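Hemin degrading factor (Pseudomonas aeruginosa, PDB 4MF9) binds heme and is thought to traffic it inside the cell, with a heme-degrading activity also proposed. Local coordinates at residues 314-326 with 334-346. Sequence-based numbering, arbitrary orientation.
Sequences PSTDGIVTSWEAF and VQLFGARKPGEPE. With HEM (protoporphyrin IX containing Fe), chain C.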
ATOM      1  N   PRO A 314      21.403  -4.444   9.943  1.00 13.31           N
ATOM      2  CA  PRO A 314      21.670  -4.564  11.366  1.00 16.94           C
ATOM      3  C   PRO A 314      20.637  -3.742  12.131  1.00 18.91           C
ATOM      4  O   PRO A 314      20.081  -2.862  11.589  1.00 15.33           O
ATOM      5  CB  PRO A 314      23.032  -3.904  11.558  1.00 15.96           C
ATOM      6  CG  PRO A 314      23.469  -3.466  10.282  1.00 17.39           C
ATOM      7  CD  PRO A 314      22.386  -3.596   9.286  1.00 12.61           C
ATOM      8  N   SER A 315      20.429  -4.091  13.383  1.00 24.92           N
ATOM      9  CA  SER A 315      19.531  -3.331  14.239  1.00 27.04           C
ATOM     10  C   SER A 315      19.811  -3.743  15.678  1.00 29.60           C
ATOM     11  O   SER A 315      20.523  -4.723  15.915  1.00 25.30           O
ATOM     12  CB  SER A 315      18.067  -3.615  13.885  1.00 23.92           C
ATOM     13  OG  SER A 315      17.650  -4.877  14.379  1.00 25.24           O
ATOM     14  N   THR A 316      19.212  -3.045  16.623  1.00 32.76           N
ATOM     15  CA  THR A 316      19.366  -3.330  18.034  1.00 32.17           C
ATOM     16  C   THR A 316      18.891  -4.714  18.370  1.00 34.48           C
ATOM     17  O   THR A 316      19.356  -5.289  19.287  1.00 35.24           O
ATOM     18  CB  THR A 316      18.631  -2.315  18.924  1.00 34.71           C
ATOM     19  OG1 THR A 316      17.279  -2.214  18.490  1.00 42.66           O
ATOM     20  CG2 THR A 316      19.232  -1.011  18.791  1.00 30.90           C
ATOM     21  N   ASP A 317      17.910  -5.229  17.631  1.00 37.97           N
ATOM     22  CA  ASP A 317      17.411  -6.583  17.849  1.00 31.14           C
ATOM     23  C   ASP A 317      18.168  -7.575  16.976  1.00 28.95           C
ATOM     24  O   ASP A 317      17.807  -8.754  16.896  1.00 32.01           O
ATOM     25  CB  ASP A 317      15.910  -6.664  17.563  1.00 35.08           C
ATOM     26  CG  ASP A 317      15.143  -5.485  18.132  1.00 41.55           C
ATOM     27  OD1 ASP A 317      14.166  -5.038  17.484  1.00 39.29           O
ATOM     28  OD2 ASP A 317      15.520  -5.001  19.225  1.00 41.48           O
ATOM     29  N   GLY A 318      19.218  -7.095  16.315  1.00 29.48           N
ATOM     30  CA  GLY A 318      20.047  -7.946  15.469  1.00 22.51           C
ATOM     31  C   GLY A 318      19.740  -7.825  13.980  1.00 26.11           C
ATOM     32  O   GLY A 318      18.976  -6.959  13.562  1.00 22.31           O
ATOM     33  N   ILE A 319      20.342  -8.658  13.163  1.00 21.46           N
ATOM     34  CA  ILE A 319      20.094  -8.598  11.756  1.00 21.13           C
ATOM     35  C   ILE A 319      18.641  -8.875  11.326  1.00 16.34           C
ATOM     36  O   ILE A 319      18.076  -9.788  11.743  1.00 14.87           O
ATOM     37  CB  ILE A 319      21.028  -9.550  11.047  1.00 18.99           C
ATOM     38  CG1 ILE A 319      22.467  -9.189  11.446  1.00 22.60           C
ATOM     39  CG2 ILE A 319      20.757  -9.596   9.570  1.00 14.61           C
ATOM     40  CD1 ILE A 319      23.242  -8.374  10.477  1.00 20.88           C
ATOM     41  N   VAL A 320      18.140  -8.053  10.429  1.00 15.92           N
ATOM     42  CA  VAL A 320      16.806  -8.263   9.866  1.00 14.82           C
ATOM     43  C   VAL A 320      16.924  -8.524   8.377  1.00 11.20           C
ATOM     44  O   VAL A 320      17.470  -7.706   7.638  1.00 13.57           O
ATOM     45  CB  VAL A 320      15.861  -7.046  10.083  1.00 16.15           C
ATOM     46  CG1 VAL A 320      14.507  -7.281   9.352  1.00 12.55           C
ATOM     47  CG2 VAL A 320      15.624  -6.806  11.553  1.00 15.68           C
ATOM     48  N   THR A 321      16.395  -9.656   7.937  1.00 11.61           N
ATOM     49  CA  THR A 321      16.443 -10.022   6.531  1.00 11.47           C
ATOM     50  C   THR A 321      15.086  -9.797   5.870  1.00 11.69           C
ATOM     51  O   THR A 321      14.055 -10.146   6.433  1.00 12.22           O
ATOM     52  CB  THR A 321      16.824 -11.498   6.375  1.00 12.37           C
ATOM     53  OG1 THR A 321      17.978 -11.770   7.187  1.00 14.01           O
ATOM     54  CG2 THR A 321      17.140 -11.812   4.922  1.00 11.01           C
ATOM     55  N   SER A 322      15.096  -9.221   4.672  1.00 12.66           N
ATOM     56  CA  SER A 322      13.868  -8.952   3.932  1.00 12.15           C
ATOM     57  C   SER A 322      14.128  -9.208   2.462  1.00 11.86           C
ATOM     58  O   SER A 322      15.283  -9.252   2.040  1.00 10.90           O
ATOM     59  CB  SER A 322      13.446  -7.496   4.118  1.00 10.33           C
ATOM     60  OG  SER A 322      14.448  -6.626   3.620  1.00  9.97           O
ATOM     61  N   TRP A 323      13.053  -9.393   1.695  1.00 10.46           N
ATOM     62  CA  TRP A 323      13.114  -9.375   0.238  1.00  8.97           C
ATOM     63  C   TRP A 323      12.347  -8.142  -0.222  1.00 10.42           C
ATOM     64  O   TRP A 323      11.267  -7.851   0.300  1.00  9.73           O
ATOM     65  CB  TRP A 323      12.457 -10.623  -0.355  1.00 11.18           C
ATOM     66  CG  TRP A 323      13.315 -11.857  -0.287  1.00 12.60           C
ATOM     67  CD1 TRP A 323      14.316 -12.124   0.610  1.00 13.44           C
ATOM     68  CD2 TRP A 323      13.256 -12.982  -1.168  1.00 13.52           C
ATOM     69  NE1 TRP A 323      14.870 -13.361   0.345  1.00 14.45           N
ATOM     70  CE2 TRP A 323      14.233 -13.905  -0.740  1.00 12.76           C
ATOM     71  CE3 TRP A 323      12.453 -13.307  -2.268  1.00 14.03           C
ATOM     72  CZ2 TRP A 323      14.440 -15.121  -1.382  1.00 16.81           C
ATOM     73  CZ3 TRP A 323      12.662 -14.518  -2.905  1.00 15.85           C
ATOM     74  CH2 TRP A 323      13.649 -15.412  -2.459  1.00 14.06           C
ATOM     75  N   GLU A 324      12.914  -7.413  -1.180  1.00 10.03           N
ATOM     76  CA  GLU A 324      12.336  -6.162  -1.654  1.00  8.45           C
ATOM     77  C   GLU A 324      12.258  -6.185  -3.183  1.00  9.77           C
ATOM     78  O   GLU A 324      13.262  -6.369  -3.874  1.00  7.49           O
ATOM     79  CB  GLU A 324      13.150  -4.972  -1.106  1.00 11.82           C
ATOM     80  CG  GLU A 324      13.298  -5.063   0.420  1.00 12.10           C
ATOM     81  CD  GLU A 324      13.966  -3.875   1.077  1.00 14.21           C
ATOM     82  OE1 GLU A 324      14.326  -2.901   0.379  1.00 14.02           O
ATOM     83  OE2 GLU A 324      14.127  -3.927   2.315  1.00 18.72           O
ATOM     84  N   ALA A 325      11.040  -6.037  -3.698  1.00 11.50           N
ATOM     85  CA  ALA A 325      10.795  -6.049  -5.138  1.00 10.90           C
ATOM     86  C   ALA A 325      10.525  -4.624  -5.614  1.00  9.61           C
ATOM     87  O   ALA A 325       9.763  -3.877  -4.987  1.00  7.50           O
ATOM     88  CB  ALA A 325       9.628  -6.945  -5.451  1.00  8.98           C
ATOM     89  N   PHE A 326      11.131  -4.235  -6.702  1.00 10.13           N
ATOM     90  CA  PHE A 326      11.017  -2.936  -7.276  1.00 12.04           C
ATOM     91  C   PHE A 326      10.525  -2.958  -8.727  1.00 15.37           C
ATOM     92  O   PHE A 326      10.820  -3.870  -9.453  1.00 10.21           O
ATOM     93  CB  PHE A 326      12.336  -2.231  -7.263  1.00 11.83           C
ATOM     94  CG  PHE A 326      12.954  -2.130  -5.889  1.00 13.03           C
ATOM     95  CD1 PHE A 326      13.700  -3.151  -5.371  1.00 11.21           C
ATOM     96  CD2 PHE A 326      12.769  -1.009  -5.126  1.00 14.28           C
ATOM     97  CE1 PHE A 326      14.286  -3.048  -4.145  1.00 11.01           C
ATOM     98  CE2 PHE A 326      13.322  -0.907  -3.879  1.00 15.12           C
ATOM     99  CZ  PHE A 326      14.061  -1.936  -3.381  1.00 11.87           C
ATOM    100  N   VAL A 334       6.496  -4.568  -3.170  1.00  6.39           N
ATOM    101  CA  VAL A 334       6.178  -5.298  -2.001  1.00  8.07           C
ATOM    102  C   VAL A 334       7.447  -5.675  -1.238  1.00  7.52           C
ATOM    103  O   VAL A 334       8.438  -5.801  -1.855  1.00  8.04           O
ATOM    104  CB  VAL A 334       5.450  -6.570  -2.386  1.00  9.01           C
ATOM    105  CG1 VAL A 334       6.287  -7.381  -3.324  1.00 10.79           C
ATOM    106  CG2 VAL A 334       4.992  -7.361  -1.196  1.00 10.72           C
ATOM    107  N   GLN A 335       7.377  -5.816   0.056  1.00  8.21           N
ATOM    108  CA  GLN A 335       8.506  -6.258   0.861  1.00 11.58           C
ATOM    109  C   GLN A 335       8.062  -7.386   1.744  1.00 10.69           C
ATOM    110  O   GLN A 335       6.989  -7.334   2.264  1.00 10.52           O
ATOM    111  CB  GLN A 335       8.992  -5.173   1.799  1.00 10.91           C
ATOM    112  CG  GLN A 335       9.677  -3.977   1.224  1.00 14.39           C
ATOM    113  CD  GLN A 335       9.998  -2.970   2.331  1.00 20.69           C
ATOM    114  OE1 GLN A 335      11.133  -2.803   2.733  1.00 21.43           O
ATOM    115  NE2 GLN A 335       8.978  -2.365   2.853  1.00 15.81           N
ATOM    116  N   LEU A 336       8.934  -8.338   1.950  1.00 11.42           N
ATOM    117  CA  LEU A 336       8.676  -9.433   2.830  1.00  8.84           C
ATOM    118  C   LEU A 336       9.656  -9.477   4.000  1.00 12.01           C
ATOM    119  O   LEU A 336      10.812  -9.384   3.791  1.00 10.47           O
ATOM    120  CB  LEU A 336       8.757 -10.720   2.066  1.00 10.48           C
ATOM    121  CG  LEU A 336       7.452 -11.173   1.453  1.00 14.36           C
ATOM    122  CD1 LEU A 336       7.073 -10.189   0.409  1.00 14.10           C
ATOM    123  CD2 LEU A 336       7.629 -12.553   0.903  1.00 16.91           C
ATOM    124  N   PHE A 337       9.143  -9.683   5.196  1.00 11.38           N
ATOM    125  CA  PHE A 337      10.004  -9.947   6.343  1.00 12.90           C
ATOM    126  C   PHE A 337       9.467 -11.200   7.016  1.00 18.43           C
ATOM    127  O   PHE A 337       8.420 -11.739   6.610  1.00 15.25           O
ATOM    128  CB  PHE A 337       9.970  -8.805   7.363  1.00 13.42           C
ATOM    129  CG  PHE A 337      10.403  -7.466   6.821  1.00 15.86           C
ATOM    130  CD1 PHE A 337      11.639  -6.924   7.176  1.00 14.59           C
ATOM    131  CD2 PHE A 337       9.558  -6.726   5.998  1.00 13.17           C
ATOM    132  CE1 PHE A 337      12.036  -5.693   6.705  1.00 13.27           C
ATOM    133  CE2 PHE A 337       9.952  -5.485   5.526  1.00 17.87           C
ATOM    134  CZ  PHE A 337      11.198  -4.973   5.874  1.00 16.66           C
ATOM    135  N   GLY A 338      10.168 -11.653   8.054  1.00 16.12           N
ATOM    136  CA  GLY A 338       9.625 -12.676   8.929  1.00 18.93           C
ATOM    137  C   GLY A 338       8.828 -12.007  10.031  1.00 19.98           C
ATOM    138  O   GLY A 338       9.084 -10.857  10.390  1.00 18.60           O
ATOM    139  N   ALA A 339       7.843 -12.711  10.569  1.00 20.04           N
ATOM    140  CA  ALA A 339       7.056 -12.138  11.649  1.00 23.81           C
ATOM    141  C   ALA A 339       7.921 -11.992  12.900  1.00 25.90           C
ATOM    142  O   ALA A 339       8.627 -12.924  13.280  1.00 26.74           O
ATOM    143  CB  ALA A 339       5.835 -13.004  11.923  1.00 22.19           C
ATOM    144  N   ARG A 340       7.833 -10.849  13.554  1.00 28.99           N
ATOM    145  CA  ARG A 340       8.641 -10.512  14.698  1.00 32.08           C
ATOM    146  C   ARG A 340       8.070  -9.348  15.540  1.00 36.23           C
ATOM    147  O   ARG A 340       7.578  -8.412  15.006  1.00 32.91           O
ATOM    148  CB  ARG A 340      10.039 -10.202  14.161  1.00 34.48           C
ATOM    149  CG  ARG A 340      10.960  -9.339  14.962  1.00 33.31           C
ATOM    150  CD  ARG A 340      12.215  -9.061  14.138  1.00 30.80           C
ATOM    151  NE  ARG A 340      12.340  -7.668  13.732  1.00 24.20           N
ATOM    152  CZ  ARG A 340      12.617  -6.695  14.565  1.00 28.92           C
ATOM    153  NH1 ARG A 340      12.821  -6.985  15.809  1.00 34.75           N
ATOM    154  NH2 ARG A 340      12.748  -5.453  14.155  1.00 23.49           N
ATOM    155  N   LYS A 341       8.297  -9.387  16.837  1.00 37.20           N
ATOM    156  CA  LYS A 341       7.930  -8.309  17.725  1.00 37.37           C
ATOM    157  C   LYS A 341       9.106  -7.431  18.043  1.00 41.73           C
ATOM    158  O   LYS A 341      10.181  -7.919  18.220  1.00 37.97           O
ATOM    159  CB  LYS A 341       7.435  -8.861  19.023  1.00 40.00           C
ATOM    160  CG  LYS A 341       6.101  -9.513  18.928  1.00 43.46           C
ATOM    161  CD  LYS A 341       4.996  -8.499  19.132  1.00 46.87           C
ATOM    162  CE  LYS A 341       5.054  -7.809  20.496  1.00 49.66           C
ATOM    163  NZ  LYS A 341       5.628  -8.673  21.564  1.00 50.25           N
ATOM    164  N   PRO A 342       8.918  -6.159  18.175  1.00 43.88           N
ATOM    165  CA  PRO A 342      10.100  -5.358  18.454  1.00 40.18           C
ATOM    166  C   PRO A 342      10.661  -5.878  19.779  1.00 38.13           C
ATOM    167  O   PRO A 342       9.906  -6.139  20.630  1.00 34.87           O
ATOM    168  CB  PRO A 342       9.541  -3.933  18.514  1.00 43.46           C
ATOM    169  CG  PRO A 342       8.145  -4.029  18.011  1.00 37.10           C
ATOM    170  CD  PRO A 342       7.680  -5.404  18.332  1.00 39.92           C
ATOM    171  N   GLY A 343      11.956  -6.105  19.838  1.00 39.67           N
ATOM    172  CA  GLY A 343      12.612  -6.782  20.927  1.00 35.02           C
ATOM    173  C   GLY A 343      12.967  -8.224  20.690  1.00 41.15           C
ATOM    174  O   GLY A 343      13.858  -8.755  21.329  1.00 45.19           O
ATOM    175  N   GLU A 344      12.306  -8.851  19.756  1.00 40.83           N
ATOM    176  CA  GLU A 344      12.684 -10.167  19.372  1.00 40.16           C
ATOM    177  C   GLU A 344      13.551 -10.077  18.114  1.00 37.54           C
ATOM    178  O   GLU A 344      13.396  -9.194  17.302  1.00 38.06           O
ATOM    179  CB  GLU A 344      11.484 -11.067  19.130  1.00 40.80           C
ATOM    180  CG  GLU A 344      10.180 -10.686  19.786  1.00 40.76           C
ATOM    181  CD  GLU A 344       9.131 -11.703  19.453  1.00 47.44           C
ATOM    182  OE1 GLU A 344       8.903 -11.989  18.283  1.00 44.47           O
ATOM    183  OE2 GLU A 344       8.597 -12.295  20.372  1.00 56.72           O
ATOM    184  N   PRO A 345      14.470 -10.996  18.008  1.00 38.57           N
ATOM    185  CA  PRO A 345      15.264 -11.181  16.805  1.00 38.02           C
ATOM    186  C   PRO A 345      14.412 -11.890  15.773  1.00 34.47           C
ATOM    187  O   PRO A 345      13.406 -12.438  16.159  1.00 35.55           O
ATOM    188  CB  PRO A 345      16.357 -12.116  17.285  1.00 33.86           C
ATOM    189  CG  PRO A 345      15.699 -12.899  18.325  1.00 33.80           C
ATOM    190  CD  PRO A 345      14.891 -11.914  19.065  1.00 33.52           C
ATOM    191  N   GLU A 346      14.796 -11.931  14.521  1.00 30.67           N
ATOM    192  CA  GLU A 346      13.996 -12.603  13.542  1.00 27.47           C
ATOM    193  C   GLU A 346      14.084 -14.088  13.772  1.00 30.65           C
ATOM    194  O   GLU A 346      14.962 -14.534  14.448  1.00 33.06           O
ATOM    195  CB  GLU A 346      14.350 -12.176  12.105  1.00 25.85           C
ATOM    196  CG  GLU A 346      15.596 -12.796  11.478  1.00 24.31           C
ATOM    197  CD  GLU A 346      15.942 -12.250  10.108  1.00 23.53           C
ATOM    198  OE1 GLU A 346      15.139 -11.567   9.512  1.00 13.87           O
ATOM    199  OE2 GLU A 346      17.049 -12.489   9.629  1.00 20.86           O
TER
HETATM  200  CHA HEM C 400       9.147  -2.376   9.564  1.00 28.73           C
HETATM  201  CHB HEM C 400       6.733  -3.145  13.565  1.00 33.91           C
HETATM  202  CHC HEM C 400       5.645   1.536  13.743  1.00 26.79           C
HETATM  203  CHD HEM C 400       7.070   1.933   9.189  1.00 28.76           C
HETATM  204  C1A HEM C 400       8.651  -2.969  10.689  1.00 31.87           C
HETATM  205  C2A HEM C 400       8.925  -4.299  11.116  1.00 27.98           C
HETATM  206  C3A HEM C 400       8.269  -4.492  12.235  1.00 29.10           C
HETATM  207  C4A HEM C 400       7.553  -3.320  12.481  1.00 31.92           C
HETATM  208  CMA HEM C 400       8.255  -5.768  13.028  1.00 32.10           C
HETATM  209  CAA HEM C 400       9.813  -5.311  10.484  1.00 27.87           C
HETATM  210  CBA HEM C 400      10.842  -6.016  11.405  1.00 24.17           C
HETATM  211  CGA HEM C 400      11.899  -5.023  11.726  1.00 30.83           C
HETATM  212  O1A HEM C 400      12.315  -4.881  12.872  1.00 29.43           O
HETATM  213  O2A HEM C 400      12.321  -4.360  10.817  1.00 33.39           O
HETATM  214  C1B HEM C 400       6.266  -1.886  13.919  1.00 36.28           C
HETATM  215  C2B HEM C 400       5.571  -1.736  15.128  1.00 34.96           C
HETATM  216  C3B HEM C 400       5.250  -0.439  15.234  1.00 36.84           C
HETATM  217  C4B HEM C 400       5.779   0.210  14.013  1.00 31.96           C
HETATM  218  CMB HEM C 400       5.288  -2.822  16.123  1.00 33.21           C
HETATM  219  CAB HEM C 400       4.516   0.113  16.411  1.00 33.97           C
HETATM  220  CBB HEM C 400       3.726   1.141  16.397  1.00 34.67           C
HETATM  221  C1C HEM C 400       5.937   2.078  12.547  1.00 26.74           C
HETATM  222  C2C HEM C 400       5.796   3.412  12.225  1.00 29.46           C
HETATM  223  C3C HEM C 400       6.199   3.548  10.932  1.00 31.94           C
HETATM  224  C4C HEM C 400       6.592   2.271  10.440  1.00 29.13           C
HETATM  225  CMC HEM C 400       5.314   4.498  13.138  1.00 30.96           C
HETATM  226  CAC HEM C 400       6.205   4.785  10.189  1.00 32.03           C
HETATM  227  CBC HEM C 400       6.415   4.697   8.909  1.00 32.67           C
HETATM  228  C1D HEM C 400       7.797   0.770   8.904  1.00 32.53           C
HETATM  229  C2D HEM C 400       8.538   0.519   7.631  1.00 30.74           C
HETATM  230  C3D HEM C 400       9.115  -0.672   7.771  1.00 28.52           C
HETATM  231  C4D HEM C 400       8.724  -1.149   9.102  1.00 30.18           C
HETATM  232  CMD HEM C 400       8.670   1.386   6.398  1.00 26.64           C
HETATM  233  CAD HEM C 400       9.970  -1.371   6.747  1.00 28.99           C
HETATM  234  CBD HEM C 400      11.437  -1.238   7.155  1.00 26.92           C
HETATM  235  CGD HEM C 400      12.516  -1.534   6.159  1.00 29.60           C
HETATM  236  O1D HEM C 400      13.376  -2.301   6.536  1.00 24.87           O
HETATM  237  O2D HEM C 400      12.589  -1.030   5.049  1.00 25.82           O
HETATM  238  NA  HEM C 400       7.793  -2.382  11.541  1.00 29.91           N
HETATM  239  NB  HEM C 400       6.386  -0.716  13.275  1.00 33.17           N
HETATM  240  NC  HEM C 400       6.415   1.443  11.476  1.00 30.13           N
HETATM  241  ND  HEM C 400       7.943  -0.260   9.724  1.00 30.08           N
HETATM  242 FE   HEM C 400       7.243  -0.440  11.414  1.00 33.94          FE
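The Phe-337 ring lies over Ser-322 CB, a CH-pi contact of 3.7 Å from that carbon to the ring centroid. Val-320 CG1 abuts the same ring in plane at its edge, 3.6 Å from CD1, while heme CAA, the first carbon of a propionate arm, lies over the opposite face, toward its rim. Val-320 is turned with CG1 anti to its backbone N (chi1 175°), which leaves CG2 beside the Arg-340 guanidinium. Arg-340 NH1 bridges to Asp-317 OD1 at 2.9 Å, on the anti side of the carboxylate, and also bonds Glu-344 O at 2.7 Å; both partners lie near the guanidinium plane and fix its rotation next to the heme propionate. The modelled 1.5 Å between Arg-340 NH2 and heme O1A is doubtful as a true bond. Glu-346 reaches back to Thr-321 with both oxygens: OE1 takes Thr-321 N at 2.8 Å, and OE2 accepts from Thr-321 OG1 at 2.7 Å through its syn lone pair. Arg-351 forms a salt bridge with that same OE2. Farther along, Trp-323 and Leu-336 form an antiparallel hydrogen-bonded pair, Leu-336 N to Trp-323 O being 2.9 Å. Glu-324 runs alongside Gln-335 and is salt-bridged to Arg-228 and Lys-313, both heme-binding residues. The hairpin of 320-326 and 332-338 lines part of the heme pocket with Val-320, Gln-335 and Phe-337; the other face packs Trp-323 and Leu-336 on helix 247-258, and in the antiparallel sheet the hairpin lies between strands 307-313 and 262-268.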